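Local coordinates for protein nitrilotriacetate monooxygenase (Burkholderia pseudomallei, PDB 3SDO) that probably acts as a flavin-dependent monooxygenase that uses reduced FMN and molecular oxygen to oxidise its substrate, as in the NtaA/SnaA/DszA family, at residues A[55-61]-A[93-98]; A[211-217]-A[430-435]. All blocks are in the same frame, centred on the assembly; numbering follows the deposited sequence.

Contact 1: A[55-61]-A[93-98]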
ATOM      1  N   ALA A  55      11.271 -10.951 -13.986  1.00 17.25           N
ATOM      2  CA  ALA A  55       9.957 -11.538 -13.610  1.00 16.81           C
ATOM      3  C   ALA A  55       9.176 -10.720 -12.577  1.00 16.61           C
ATOM      4  O   ALA A  55       7.943 -10.707 -12.595  1.00 16.46           O
ATOM      5  CB  ALA A  55      10.163 -12.933 -13.058  1.00 17.34           C
ATOM      6  N   PHE A  56       9.870 -10.106 -11.623  1.00 16.30           N
ATOM      7  CA  PHE A  56       9.163  -9.345 -10.576  1.00 16.31           C
ATOM      8  C   PHE A  56      10.010  -8.195 -10.038  1.00 16.48           C
ATOM      9  O   PHE A  56      11.239  -8.243 -10.100  1.00 16.60           O
ATOM     10  CB  PHE A  56       8.656 -10.262  -9.427  1.00 15.52           C
ATOM     11  CG  PHE A  56       9.724 -10.979  -8.700  1.00 16.34           C
ATOM     12  CD1 PHE A  56      10.238 -12.153  -9.202  1.00 14.97           C
ATOM     13  CD2 PHE A  56      10.260 -10.471  -7.508  1.00 14.85           C
ATOM     14  CE1 PHE A  56      11.258 -12.825  -8.529  1.00 17.31           C
ATOM     15  CE2 PHE A  56      11.268 -11.129  -6.851  1.00 17.56           C
ATOM     16  CZ  PHE A  56      11.781 -12.301  -7.360  1.00 17.39           C
ATOM     17  N   ALA A  57       9.323  -7.150  -9.583  1.00 15.84           N
ATOM     18  CA  ALA A  57       9.905  -6.082  -8.777  1.00 16.04           C
ATOM     19  C   ALA A  57       9.563  -6.389  -7.320  1.00 16.72           C
ATOM     20  O   ALA A  57       8.428  -6.782  -7.026  1.00 16.91           O
ATOM     21  CB  ALA A  57       9.332  -4.695  -9.202  1.00 16.40           C
ATOM     22  N   PHE A  58      10.548  -6.221  -6.433  1.00 17.41           N
ATOM     23  CA  PHE A  58      10.422  -6.490  -5.009  1.00 17.84           C
ATOM     24  C   PHE A  58      10.667  -5.190  -4.218  1.00 18.01           C
ATOM     25  O   PHE A  58      11.682  -4.507  -4.403  1.00 18.49           O
ATOM     26  CB  PHE A  58      11.391  -7.606  -4.586  1.00 18.61           C
ATOM     27  CG  PHE A  58      11.501  -7.807  -3.084  1.00 20.00           C
ATOM     28  CD1 PHE A  58      10.371  -7.867  -2.290  1.00 24.39           C
ATOM     29  CD2 PHE A  58      12.737  -7.934  -2.479  1.00 22.78           C
ATOM     30  CE1 PHE A  58      10.469  -8.039  -0.900  1.00 24.99           C
ATOM     31  CE2 PHE A  58      12.855  -8.112  -1.093  1.00 23.84           C
ATOM     32  CZ  PHE A  58      11.727  -8.159  -0.304  1.00 24.90           C
ATOM     33  N   ILE A  59       9.686  -4.847  -3.393  1.00 17.33           N
ATOM     34  CA  ILE A  59       9.705  -3.690  -2.514  1.00 17.61           C
ATOM     35  C   ILE A  59       9.830  -4.220  -1.102  1.00 17.78           C
ATOM     36  O   ILE A  59       8.869  -4.770  -0.546  1.00 18.13           O
ATOM     37  CB  ILE A  59       8.431  -2.840  -2.662  1.00 16.83           C
ATOM     38  CG1 ILE A  59       8.274  -2.370  -4.111  1.00 17.41           C
ATOM     39  CG2 ILE A  59       8.473  -1.598  -1.739  1.00 16.39           C
ATOM     40  CD1 ILE A  59       9.475  -1.538  -4.632  1.00 15.82           C
ATOM     41  N   ALA A  60      11.048  -4.114  -0.571  1.00 17.80           N
ATOM     42  CA  ALA A  60      11.363  -4.429   0.809  1.00 18.64           C
ATOM     43  C   ALA A  60      10.774  -3.336   1.695  1.00 18.48           C
ATOM     44  O   ALA A  60      10.337  -2.305   1.205  1.00 17.92           O
ATOM     45  CB  ALA A  60      12.909  -4.517   1.018  1.00 19.06           C
ATOM     46  N   ASP A  61      10.759  -3.560   2.997  1.00 19.25           N
ATOM     47  CA  ASP A  61      10.116  -2.595   3.872  1.00 20.58           C
ATOM     48  C   ASP A  61      10.706  -2.524   5.273  1.00 21.58           C
ATOM     49  O   ASP A  61      11.401  -3.455   5.715  1.00 23.83           O
ATOM     50  CB  ASP A  61       8.630  -2.917   3.963  1.00 20.05           C
ATOM     51  CG  ASP A  61       7.800  -1.713   4.347  1.00 20.73           C
ATOM     52  OD1 ASP A  61       8.087  -0.605   3.821  1.00 19.47           O
ATOM     53  OD2 ASP A  61       6.873  -1.890   5.162  1.00 17.49           O
ATOM     54  N   ILE A  93       5.209  -7.392 -15.225  1.00 18.24           N
ATOM     55  CA  ILE A  93       6.142  -7.616 -14.135  1.00 17.08           C
ATOM     56  C   ILE A  93       5.411  -7.888 -12.808  1.00 16.49           C
ATOM     57  O   ILE A  93       4.406  -7.248 -12.479  1.00 17.39           O
ATOM     58  CB  ILE A  93       7.162  -6.488 -14.019  1.00 16.71           C
ATOM     59  CG1 ILE A  93       8.346  -6.894 -13.129  1.00 16.64           C
ATOM     60  CG2 ILE A  93       6.505  -5.209 -13.468  1.00 16.70           C
ATOM     61  CD1 ILE A  93       9.590  -5.990 -13.315  1.00 17.64           C
ATOM     62  N   GLY A  94       5.905  -8.856 -12.054  1.00 15.21           N
ATOM     63  CA  GLY A  94       5.341  -9.147 -10.737  1.00 14.98           C
ATOM     64  C   GLY A  94       5.587  -8.030  -9.742  1.00 14.92           C
ATOM     65  O   GLY A  94       6.473  -7.191  -9.915  1.00 14.31           O
ATOM     66  N   LEU A  95       4.767  -8.006  -8.703  1.00 15.27           N
ATOM     67  CA  LEU A  95       4.718  -6.885  -7.760  1.00 15.14           C
ATOM     68  C   LEU A  95       4.736  -7.465  -6.368  1.00 15.37           C
ATOM     69  O   LEU A  95       3.683  -7.836  -5.833  1.00 15.19           O
ATOM     70  CB  LEU A  95       3.433  -6.092  -7.990  1.00 15.11           C
ATOM     71  CG  LEU A  95       3.262  -5.597  -9.422  1.00 15.61           C
ATOM     72  CD1 LEU A  95       1.778  -5.201  -9.682  1.00 15.80           C
ATOM     73  CD2 LEU A  95       4.215  -4.423  -9.679  1.00 13.65           C
ATOM     74  N   VAL A  96       5.932  -7.542  -5.789  1.00 15.46           N
ATOM     75  CA  VAL A  96       6.138  -8.243  -4.545  1.00 16.00           C
ATOM     76  C   VAL A  96       6.449  -7.238  -3.441  1.00 17.24           C
ATOM     77  O   VAL A  96       7.372  -6.419  -3.566  1.00 16.92           O
ATOM     78  CB  VAL A  96       7.275  -9.243  -4.681  1.00 15.85           C
ATOM     79  CG1 VAL A  96       7.535  -9.972  -3.344  1.00 16.19           C
ATOM     80  CG2 VAL A  96       6.956 -10.232  -5.816  1.00 13.97           C
ATOM     81  N   GLY A  97       5.684  -7.331  -2.361  1.00 17.43           N
ATOM     82  CA  GLY A  97       5.795  -6.412  -1.255  1.00 18.47           C
ATOM     83  C   GLY A  97       5.972  -7.028   0.105  1.00 18.44           C
ATOM     84  O   GLY A  97       5.319  -8.008   0.469  1.00 18.00           O
ATOM     85  N   THR A  98       6.865  -6.441   0.885  1.00 19.47           N
ATOM     86  CA  THR A  98       7.037  -6.864   2.272  1.00 19.50           C
ATOM     87  C   THR A  98       5.892  -6.393   3.179  1.00 19.49           C
ATOM     88  O   THR A  98       5.451  -5.256   3.104  1.00 18.38           O
ATOM     89  CB  THR A  98       8.389  -6.359   2.834  1.00 20.40           C
ATOM     90  OG1 THR A  98       9.453  -7.064   2.196  1.00 23.33           O
ATOM     91  CG2 THR A  98       8.491  -6.569   4.343  1.00 19.74           C
TER
HETATM   92  O   HOH W   1       4.439  -3.256   4.723  1.00 14.86           O
HETATM   93  O   HOH W   2      11.884  -6.169   3.828  1.00 18.41           O

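Contact 2: A[211-217]-A[430-435]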
ATOM      1  N   GLN A 211      -4.241 -15.582 -10.756  1.00 17.50           N
ATOM      2  CA  GLN A 211      -3.241 -16.593 -10.339  1.00 17.34           C
ATOM      3  C   GLN A 211      -3.670 -17.358  -9.079  1.00 17.69           C
ATOM      4  O   GLN A 211      -2.903 -18.155  -8.523  1.00 18.56           O
ATOM      5  CB  GLN A 211      -1.868 -15.971 -10.159  1.00 16.38           C
ATOM      6  CG  GLN A 211      -1.771 -14.930  -9.054  1.00 16.21           C
ATOM      7  CD  GLN A 211      -0.358 -14.462  -8.816  1.00 15.27           C
ATOM      8  OE1 GLN A 211       0.608 -15.039  -9.349  1.00 16.31           O
ATOM      9  NE2 GLN A 211      -0.216 -13.423  -8.002  1.00 10.15           N
ATOM     10  N   GLY A 212      -4.905 -17.128  -8.648  1.00 17.92           N
ATOM     11  CA  GLY A 212      -5.513 -17.857  -7.517  1.00 18.19           C
ATOM     12  C   GLY A 212      -5.326 -17.117  -6.211  1.00 18.14           C
ATOM     13  O   GLY A 212      -6.294 -16.641  -5.598  1.00 18.97           O
ATOM     14  N   GLN A 213      -4.068 -17.036  -5.794  1.00 17.65           N
ATOM     15  CA  GLN A 213      -3.647 -16.274  -4.644  1.00 17.26           C
ATOM     16  C   GLN A 213      -2.288 -15.646  -4.932  1.00 17.19           C
ATOM     17  O   GLN A 213      -1.519 -16.148  -5.777  1.00 16.76           O
ATOM     18  CB  GLN A 213      -3.435 -17.183  -3.435  1.00 17.62           C
ATOM     19  CG  GLN A 213      -4.618 -18.017  -3.007  1.00 18.90           C
ATOM     20  CD  GLN A 213      -4.319 -18.785  -1.720  1.00 20.86           C
ATOM     21  OE1 GLN A 213      -3.158 -18.888  -1.288  1.00 19.50           O
ATOM     22  NE2 GLN A 213      -5.362 -19.309  -1.099  1.00 21.18           N
ATOM     23  N   PRO A 214      -1.950 -14.586  -4.185  1.00 16.23           N
ATOM     24  CA  PRO A 214      -0.634 -14.012  -4.335  1.00 16.38           C
ATOM     25  C   PRO A 214       0.471 -15.003  -3.957  1.00 16.48           C
ATOM     26  O   PRO A 214       0.247 -15.903  -3.139  1.00 16.41           O
ATOM     27  CB  PRO A 214      -0.652 -12.825  -3.368  1.00 16.43           C
ATOM     28  CG  PRO A 214      -2.063 -12.507  -3.142  1.00 16.16           C
ATOM     29  CD  PRO A 214      -2.825 -13.769  -3.315  1.00 16.92           C
ATOM     30  N   VAL A 215       1.630 -14.848  -4.586  1.00 16.03           N
ATOM     31  CA  VAL A 215       2.794 -15.709  -4.346  1.00 16.26           C
ATOM     32  C   VAL A 215       3.474 -15.361  -2.995  1.00 17.27           C
ATOM     33  O   VAL A 215       3.658 -14.163  -2.642  1.00 17.07           O
ATOM     34  CB  VAL A 215       3.791 -15.587  -5.503  1.00 15.94           C
ATOM     35  CG1 VAL A 215       4.993 -16.533  -5.319  1.00 15.00           C
ATOM     36  CG2 VAL A 215       3.074 -15.887  -6.838  1.00 16.58           C
ATOM     37  N   ILE A 216       3.813 -16.391  -2.225  1.00 16.78           N
ATOM     38  CA  ILE A 216       4.445 -16.174  -0.928  1.00 17.00           C
ATOM     39  C   ILE A 216       5.963 -16.257  -1.058  1.00 17.49           C
ATOM     40  O   ILE A 216       6.517 -17.288  -1.493  1.00 17.56           O
ATOM     41  CB  ILE A 216       3.972 -17.198   0.132  1.00 17.62           C
ATOM     42  CG1 ILE A 216       2.455 -17.173   0.276  1.00 17.99           C
ATOM     43  CG2 ILE A 216       4.641 -16.938   1.505  1.00 16.36           C
ATOM     44  CD1 ILE A 216       1.834 -15.802   0.510  1.00 17.39           C
ATOM     45  N   PHE A 217       6.609 -15.157  -0.676  1.00 17.44           N
ATOM     46  CA  PHE A 217       8.051 -15.045  -0.561  1.00 17.24           C
ATOM     47  C   PHE A 217       8.419 -15.060   0.917  1.00 18.77           C
ATOM     48  O   PHE A 217       7.674 -14.544   1.765  1.00 17.72           O
ATOM     49  CB  PHE A 217       8.534 -13.731  -1.189  1.00 17.76           C
ATOM     50  CG  PHE A 217       8.550 -13.747  -2.689  1.00 15.22           C
ATOM     51  CD1 PHE A 217       7.382 -13.744  -3.404  1.00 16.03           C
ATOM     52  CD2 PHE A 217       9.747 -13.739  -3.373  1.00 18.17           C
ATOM     53  CE1 PHE A 217       7.402 -13.753  -4.768  1.00 15.68           C
ATOM     54  CE2 PHE A 217       9.787 -13.785  -4.745  1.00 16.96           C
ATOM     55  CZ  PHE A 217       8.619 -13.803  -5.440  1.00 17.05           C
ATOM     56  N   THR A 430       0.544 -14.078 -15.462  1.00 25.40           N
ATOM     57  CA  THR A 430       0.611 -13.928 -14.001  1.00 21.46           C
ATOM     58  C   THR A 430       2.035 -14.073 -13.465  1.00 20.39           C
ATOM     59  O   THR A 430       2.919 -14.565 -14.161  1.00 18.78           O
ATOM     60  CB  THR A 430      -0.268 -15.000 -13.323  1.00 21.30           C
ATOM     61  OG1 THR A 430       0.279 -16.289 -13.582  1.00 17.17           O
ATOM     62  CG2 THR A 430      -1.762 -14.966 -13.829  1.00 19.66           C
ATOM     63  N   LEU A 431       2.233 -13.688 -12.207  1.00 18.80           N
ATOM     64  CA  LEU A 431       3.485 -13.953 -11.526  1.00 18.32           C
ATOM     65  C   LEU A 431       3.785 -15.463 -11.431  1.00 17.59           C
ATOM     66  O   LEU A 431       4.881 -15.889 -11.762  1.00 17.17           O
ATOM     67  CB  LEU A 431       3.527 -13.311 -10.137  1.00 17.82           C
ATOM     68  CG  LEU A 431       4.883 -13.453  -9.411  1.00 18.48           C
ATOM     69  CD1 LEU A 431       6.057 -13.108 -10.357  1.00 16.47           C
ATOM     70  CD2 LEU A 431       4.900 -12.554  -8.119  1.00 17.47           C
ATOM     71  N   ARG A 432       2.809 -16.267 -11.022  1.00 18.06           N
ATOM     72  CA  ARG A 432       2.955 -17.740 -11.079  1.00 18.78           C
ATOM     73  C   ARG A 432       3.430 -18.218 -12.475  1.00 19.47           C
ATOM     74  O   ARG A 432       4.401 -18.975 -12.580  1.00 19.81           O
ATOM     75  CB  ARG A 432       1.670 -18.443 -10.640  1.00 18.50           C
ATOM     76  CG  ARG A 432       1.410 -18.274  -9.131  1.00 18.64           C
ATOM     77  CD  ARG A 432       0.201 -19.075  -8.621  1.00 19.43           C
ATOM     78  NE  ARG A 432      -0.082 -18.630  -7.270  1.00 18.53           N
ATOM     79  CZ  ARG A 432       0.532 -19.079  -6.185  1.00 20.13           C
ATOM     80  NH1 ARG A 432       1.408 -20.059  -6.266  1.00 20.19           N
ATOM     81  NH2 ARG A 432       0.263 -18.538  -5.007  1.00 20.87           N
ATOM     82  N   ASP A 433       2.770 -17.755 -13.533  1.00 20.37           N
ATOM     83  CA  ASP A 433       3.177 -18.096 -14.908  1.00 21.08           C
ATOM     84  C   ASP A 433       4.656 -17.792 -15.194  1.00 20.30           C
ATOM     85  O   ASP A 433       5.376 -18.624 -15.787  1.00 19.04           O
ATOM     86  CB  ASP A 433       2.377 -17.305 -15.939  1.00 22.05           C
ATOM     87  CG  ASP A 433       0.922 -17.711 -16.040  1.00 25.79           C
ATOM     88  OD1 ASP A 433       0.523 -18.837 -15.630  1.00 29.39           O
ATOM     89  OD2 ASP A 433       0.163 -16.862 -16.582  1.00 28.42           O
ATOM     90  N   HIS A 434       5.106 -16.598 -14.808  1.00 19.93           N
ATOM     91  CA  HIS A 434       6.497 -16.194 -15.034  1.00 20.63           C
ATOM     92  C   HIS A 434       7.447 -17.144 -14.330  1.00 20.01           C
ATOM     93  O   HIS A 434       8.502 -17.485 -14.866  1.00 19.03           O
ATOM     94  CB  HIS A 434       6.812 -14.795 -14.479  1.00 21.18           C
ATOM     95  CG  HIS A 434       6.014 -13.694 -15.083  1.00 27.10           C
ATOM     96  ND1 HIS A 434       5.401 -13.799 -16.318  1.00 31.99           N
ATOM     97  CD2 HIS A 434       5.731 -12.447 -14.620  1.00 30.31           C
ATOM     98  CE1 HIS A 434       4.748 -12.676 -16.570  1.00 33.63           C
ATOM     99  NE2 HIS A 434       4.952 -11.835 -15.567  1.00 31.82           N
ATOM    100  N   LEU A 435       7.102 -17.502 -13.093  1.00 19.47           N
ATOM    101  CA  LEU A 435       7.977 -18.315 -12.255  1.00 19.24           C
ATOM    102  C   LEU A 435       7.810 -19.807 -12.513  1.00 19.23           C
ATOM    103  O   LEU A 435       8.528 -20.606 -11.924  1.00 19.52           O
ATOM    104  CB  LEU A 435       7.757 -18.011 -10.758  1.00 19.04           C
ATOM    105  CG  LEU A 435       7.999 -16.556 -10.311  1.00 19.03           C
ATOM    106  CD1 LEU A 435       7.755 -16.385  -8.803  1.00 17.46           C
ATOM    107  CD2 LEU A 435       9.416 -16.070 -10.723  1.00 18.08           C
TER

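Contact 1: A[55-61]-A[93-98]
Phe56, Phe58 and Ile59 lie alongside Gly94, Val96 and Gly97 in a parallel strand pair of the TIM barrel, joined by a beta-alpha-beta connection and inclined at 18°. Five backbone bonds zip the pair together. They begin with Gly94 N to Ala55 O (2.8 Å) and alternate between the strands as far as Thr98 N to Ile59 O. Their geometry changes along the ladder: Ala57 N reaches Gly94 O from above the carbonyl plane, whereas Ile59 N meets Val96 O almost end-on, at a C=O...N angle of 168°. At Gly94, which has no side chain, the backbones draw close, with Phe56 CA and Gly94 CA 3.8 Å apart.

The apolar contacts divide between the sheet's two faces. On the inner one Val96 is shared by two aromatic rings, its CG2 lying 3.7 Å from Phe56 CD2 and its CG1 3.7 Å from Phe58 CD1. With CG anti to the backbone N (chi1 171°), the Phe58 ring offers its edge to Val96 O and to Thr98 OG1, which is 3.4 Å from Phe58 CE1. On the outer face Ala57 CB meets Ile93 CD1, while Ile59 and Leu95 turn to helix 79-88.

Polar side chains gather at the C-terminal strand ends, where TIM barrels carry their active sites; Asp61 and Thr98 are predicted FMN ligands. Asp61 OD1 forms a salt bridge with Arg111 of the second subunit, and Thr98 OG1 bonds to Asn127. Asp61 CB rests 3.6 Å from Thr98 CB, and beside them one water donates to both Asp61 OD2 and Thr98 O, each 2.8 Å from the water oxygen.

Contact 2: A[211-217]-A[430-435]
Gln213 O is gripped side-on by two nitrogens of Arg432, NH2 at 3.1 Å and NE at 3.2 Å. The Arg432 chain, extended from CG to NE (chi2 -174°, chi3 -169°), carries the guanidinium out to this oxygen, which lies in the guanidinium plane; NH2 stands well above the carbonyl plane of Gln213. Val215 CG2 covers one guanidinium face, over its centre, and touches Arg432 CG at 3.7 Å. Edge bonds and a methyl group on one face thus fix how the flat group is turned.

At the start of helix 431-435, Gln211 OE1 accepts a hydrogen bond from Arg432 N at 3.0 Å, nearly end-on, while Gln211 NE2 bonds to Asp117 and to Ala124 O. Thr430 and Asp433 add a capping box, with Asp433 N donating to Thr430 OG1 (2.9 Å) and Thr430 N to Asp433 OD2 (3.0 Å). Beyond these polar groups, Leu431 CD2 meets the edge of the Phe217 ring, while Leu435 CD1 approaches Phe217 CZ at 4.3 Å.

The short helix sits at the N-terminal end of the barrel, with Leu431 reaching Val96 of strand 94-100 and Phe56 of strand 56-59; strand 215-218 hydrogen-bonds to strand 124-129, and helix 150-165 packs against Pro214 and Ile216.

Overall arrangement
Both contacts are buried and both use the same curled parallel sheet, but they illustrate two kinds of contact within a barrel, strand against strand and a helix against its end. Contact 1 joins neighbouring strands nearer the centre of the chain through regular backbone bonding; contact 2 brings in a helix from some 213 residues along the chain and relies on side-chain-to-backbone bonds. They meet where Phe217 packs against Phe56 and Val96, and where Leu431 and His434 reach Ala55, toward the N-terminal half of the strands of contact 1. The predicted FMN residues and the second subunit's arginine lie at the other end of contact 1, whereas contact 2 touches no other protein chain.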